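Local atomic coordinates of aminopentol aminotransferase (Sphingopyxis macrogoltabida, PDB entry 6HBS), a protein that removes the amino group of aminopentol, hydrolysed fumonisin B1, by pyridoxal phosphate-dependent transamination, preferably to pyruvate, yielding the 2-keto product and L-alanine. Residues F114-G118 / Y264-A268. Residues are numbered along the deposited sequence; the frame is centred on the assembly and turned at random.
Sequences FCKNG and YPISA. With PLP (pyridoxal-5'-phosphate), chain C.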
ATOM      1  N   PHE A 114       2.956   6.998  -8.773  1.00 17.61           N
ATOM      2  CA  PHE A 114       3.385   5.773  -8.129  1.00 16.77           C
ATOM      3  C   PHE A 114       2.757   5.699  -6.750  1.00 17.05           C
ATOM      4  O   PHE A 114       2.677   6.726  -6.033  1.00 18.60           O
ATOM      5  CB  PHE A 114       4.919   5.674  -8.098  1.00 17.48           C
ATOM      6  CG  PHE A 114       5.507   5.660  -9.488  1.00 17.18           C
ATOM      7  CD1 PHE A 114       5.294   4.580 -10.324  1.00 18.21           C
ATOM      8  CD2 PHE A 114       6.180   6.760  -9.993  1.00 19.05           C
ATOM      9  CE1 PHE A 114       5.740   4.598 -11.634  1.00 18.78           C
ATOM     10  CE2 PHE A 114       6.597   6.787 -11.315  1.00 18.12           C
ATOM     11  CZ  PHE A 114       6.368   5.714 -12.133  1.00 18.45           C
ATOM     12  N   CYS A 115       2.361   4.476  -6.383  1.00 16.63           N
ATOM     13  CA  CYS A 115       1.721   4.138  -5.104  1.00 18.19           C
ATOM     14  C   CYS A 115       2.219   2.756  -4.657  1.00 17.27           C
ATOM     15  O   CYS A 115       3.262   2.297  -5.140  1.00 17.19           O
ATOM     16  CB  CYS A 115       0.203   4.204  -5.253  1.00 18.31           C
ATOM     17  SG  CYS A 115      -0.374   3.338  -6.741  1.00 21.08           S
ATOM     18  N   LYS A 116       1.539   2.117  -3.696  1.00 17.53           N
ATOM     19  CA  LYS A 116       2.011   0.830  -3.204  1.00 17.85           C
ATOM     20  C   LYS A 116       1.194  -0.326  -3.781  1.00 17.11           C
ATOM     21  O   LYS A 116       1.767  -1.236  -4.357  1.00 17.58           O
ATOM     22  CB  LYS A 116       1.987   0.763  -1.678  1.00 17.69           C
ATOM     23  CG  LYS A 116       3.118   1.511  -0.997  1.00 18.59           C
ATOM     24  CD  LYS A 116       4.515   0.950  -1.235  1.00 18.90           C
ATOM     25  CE  LYS A 116       5.327   1.807  -2.171  1.00 17.77           C
ATOM     26  NZ  LYS A 116       6.744   1.425  -2.142  1.00 17.96           N
ATOM     27  N   ASN A 117      -0.113  -0.311  -3.513  1.00 16.85           N
ATOM     28  CA  ASN A 117      -1.019  -1.386  -3.821  1.00 18.07           C
ATOM     29  C   ASN A 117      -1.644  -1.127  -5.192  1.00 16.24           C
ATOM     30  O   ASN A 117      -1.855   0.029  -5.553  1.00 16.33           O
ATOM     31  CB  ASN A 117      -2.171  -1.495  -2.823  1.00 16.66           C
ATOM     32  CG  ASN A 117      -1.754  -1.653  -1.374  1.00 18.87           C
ATOM     33  OD1 ASN A 117      -0.985  -2.549  -1.033  1.00 16.97           O
ATOM     34  ND2 ASN A 117      -2.332  -0.841  -0.484  1.00 16.46           N
ATOM     35  N   GLY A 118      -2.005  -2.199  -5.914  1.00 15.30           N
ATOM     36  CA  GLY A 118      -2.776  -2.047  -7.111  1.00 15.73           C
ATOM     37  C   GLY A 118      -4.126  -1.381  -6.846  1.00 15.28           C
ATOM     38  O   GLY A 118      -4.595  -0.600  -7.678  1.00 15.94           O
ATOM     39  N   TYR A 264       9.208  -6.325  -5.714  1.00 16.47           N
ATOM     40  CA  TYR A 264       9.270  -5.098  -4.875  1.00 17.57           C
ATOM     41  C   TYR A 264       7.909  -4.384  -4.911  1.00 18.05           C
ATOM     42  O   TYR A 264       7.213  -4.400  -5.920  1.00 16.07           O
ATOM     43  CB  TYR A 264      10.439  -4.227  -5.326  1.00 19.04           C
ATOM     44  CG  TYR A 264      11.779  -4.755  -4.867  1.00 19.36           C
ATOM     45  CD1 TYR A 264      12.448  -5.728  -5.582  1.00 21.13           C
ATOM     46  CD2 TYR A 264      12.350  -4.327  -3.677  1.00 21.83           C
ATOM     47  CE1 TYR A 264      13.655  -6.255  -5.152  1.00 21.17           C
ATOM     48  CE2 TYR A 264      13.574  -4.815  -3.246  1.00 22.75           C
ATOM     49  CZ  TYR A 264      14.227  -5.786  -3.989  1.00 25.07           C
ATOM     50  OH  TYR A 264      15.417  -6.299  -3.550  1.00 26.48           O
ATOM     51  N   PRO A 265       7.461  -3.773  -3.784  1.00 17.15           N
ATOM     52  CA  PRO A 265       6.102  -3.238  -3.677  1.00 15.69           C
ATOM     53  C   PRO A 265       6.021  -1.841  -4.276  1.00 17.44           C
ATOM     54  O   PRO A 265       6.492  -0.845  -3.667  1.00 18.48           O
ATOM     55  CB  PRO A 265       5.864  -3.241  -2.168  1.00 16.54           C
ATOM     56  CG  PRO A 265       7.243  -2.950  -1.589  1.00 16.68           C
ATOM     57  CD  PRO A 265       8.223  -3.627  -2.533  1.00 16.93           C
ATOM     58  N   ILE A 266       5.388  -1.773  -5.451  1.00 15.75           N
ATOM     59  CA  ILE A 266       5.156  -0.542  -6.139  1.00 16.83           C
ATOM     60  C   ILE A 266       4.058  -0.802  -7.194  1.00 16.27           C
ATOM     61  O   ILE A 266       4.013  -1.867  -7.825  1.00 15.15           O
ATOM     62  CB  ILE A 266       6.432   0.046  -6.762  1.00 16.99           C
ATOM     63  CG1 ILE A 266       6.157   1.379  -7.458  1.00 16.49           C
ATOM     64  CG2 ILE A 266       7.128  -0.945  -7.699  1.00 18.21           C
ATOM     65  CD1 ILE A 266       7.393   2.186  -7.756  1.00 17.76           C
ATOM     66  N   SER A 267       3.189   0.191  -7.343  1.00 16.48           N
ATOM     67  CA  SER A 267       2.046   0.186  -8.307  1.00 16.45           C
ATOM     68  C   SER A 267       2.013   1.555  -8.964  1.00 16.97           C
ATOM     69  O   SER A 267       2.722   2.481  -8.528  1.00 16.07           O
ATOM     70  CB  SER A 267       0.727  -0.171  -7.618  1.00 17.29           C
ATOM     71  OG  SER A 267       0.787  -1.475  -7.032  1.00 15.73           O
ATOM     72  N   ALA A 268       1.258   1.691 -10.056  1.00 15.70           N
ATOM     73  CA  ALA A 268       1.299   2.899 -10.840  1.00 16.27           C
ATOM     74  C   ALA A 268      -0.045   3.164 -11.500  1.00 15.94           C
ATOM     75  O   ALA A 268      -0.729   2.225 -11.928  1.00 14.98           O
ATOM     76  CB  ALA A 268       2.349   2.821 -11.917  1.00 16.44           C
TER
HETATM   77  N1  PLP C 501      -6.706  -5.129 -10.099  1.00 22.84           N
HETATM   78  C2  PLP C 501      -6.491  -6.378 -10.566  1.00 22.56           C
HETATM   79  C2A PLP C 501      -6.917  -6.786 -11.956  1.00 22.58           C
HETATM   80  C3  PLP C 501      -5.765  -7.332  -9.731  1.00 23.46           C
HETATM   81  O3  PLP C 501      -5.520  -8.585 -10.170  1.00 27.16           O
HETATM   82  C4  PLP C 501      -5.293  -6.907  -8.394  1.00 24.14           C
HETATM   83  C4A PLP C 501      -4.542  -7.899  -7.579  1.00 27.75           C
HETATM   84  C5  PLP C 501      -5.655  -5.520  -7.975  1.00 22.24           C
HETATM   85  C6  PLP C 501      -6.324  -4.701  -8.876  1.00 21.74           C
HETATM   86  C5A PLP C 501      -5.259  -4.943  -6.616  1.00 22.22           C
HETATM   87  O4P PLP C 501      -3.824  -4.993  -6.413  1.00 21.35           O
HETATM   88  P   PLP C 501      -3.378  -5.139  -4.872  1.00 20.19           P
HETATM   89  O1P PLP C 501      -3.761  -6.467  -4.396  1.00 21.89           O
HETATM   90  O2P PLP C 501      -4.158  -4.078  -4.149  1.00 18.60           O
HETATM   91  O3P PLP C 501      -1.885  -4.923  -4.992  1.00 18.00           O
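Cys115 and Ser267 form an antiparallel hydrogen-bonded pair: Cys115 N reaches Ser267 O at 3.0 Å, almost straight at the hydrogen (171°), and Ser267 N answers to Cys115 O. How such a pairing can run on past the end of a strand is well illustrated by the next two bonds, each made by a side chain to a backbone carbonyl. Ser267 OG donates to Lys116 O at 2.9 Å, coming from above the carbonyl plane; with chi1 at -60° the hydroxyl stands beside its own backbone nitrogen and faces the loop that leads from strand 111-115 into helix 118-133. Lys116 sets out away from 264-268, yet bends at chi2 and again at chi3 (107°), which swings the ammonium back to Pro265 O, 2.7 Å from NZ and nearly in line with the C=O bond. Were Lys116 replaced by alanine, Pro265 O would probably lose this donor, and a gap would be likely to open beside Trp289 and Pro294. On the sheet face of Phe114 and Ala268, the ring's CD1 lies 3.8 Å from Ala268 CB and also meets Ile266 CD1, while helix 94-105 covers the ring. Further out, Asp120 of the same chain accepts from the backbone nitrogens of Lys116 and Asn117, whereas the Asn117 side chain bonds to Asp120 and Trp289 of the second subunit. Strand 111-115 gives way to helix 118-133 at the cofactor, in keeping with the class-III aminotransferase fold: Gly118 N donates to PLP O3P at 2.9 Å, Ser119, Arg233 and Ser287 of the second subunit also bond PLP, and the helix N-terminus would be expected to help stabilise the phosphate's negative charge.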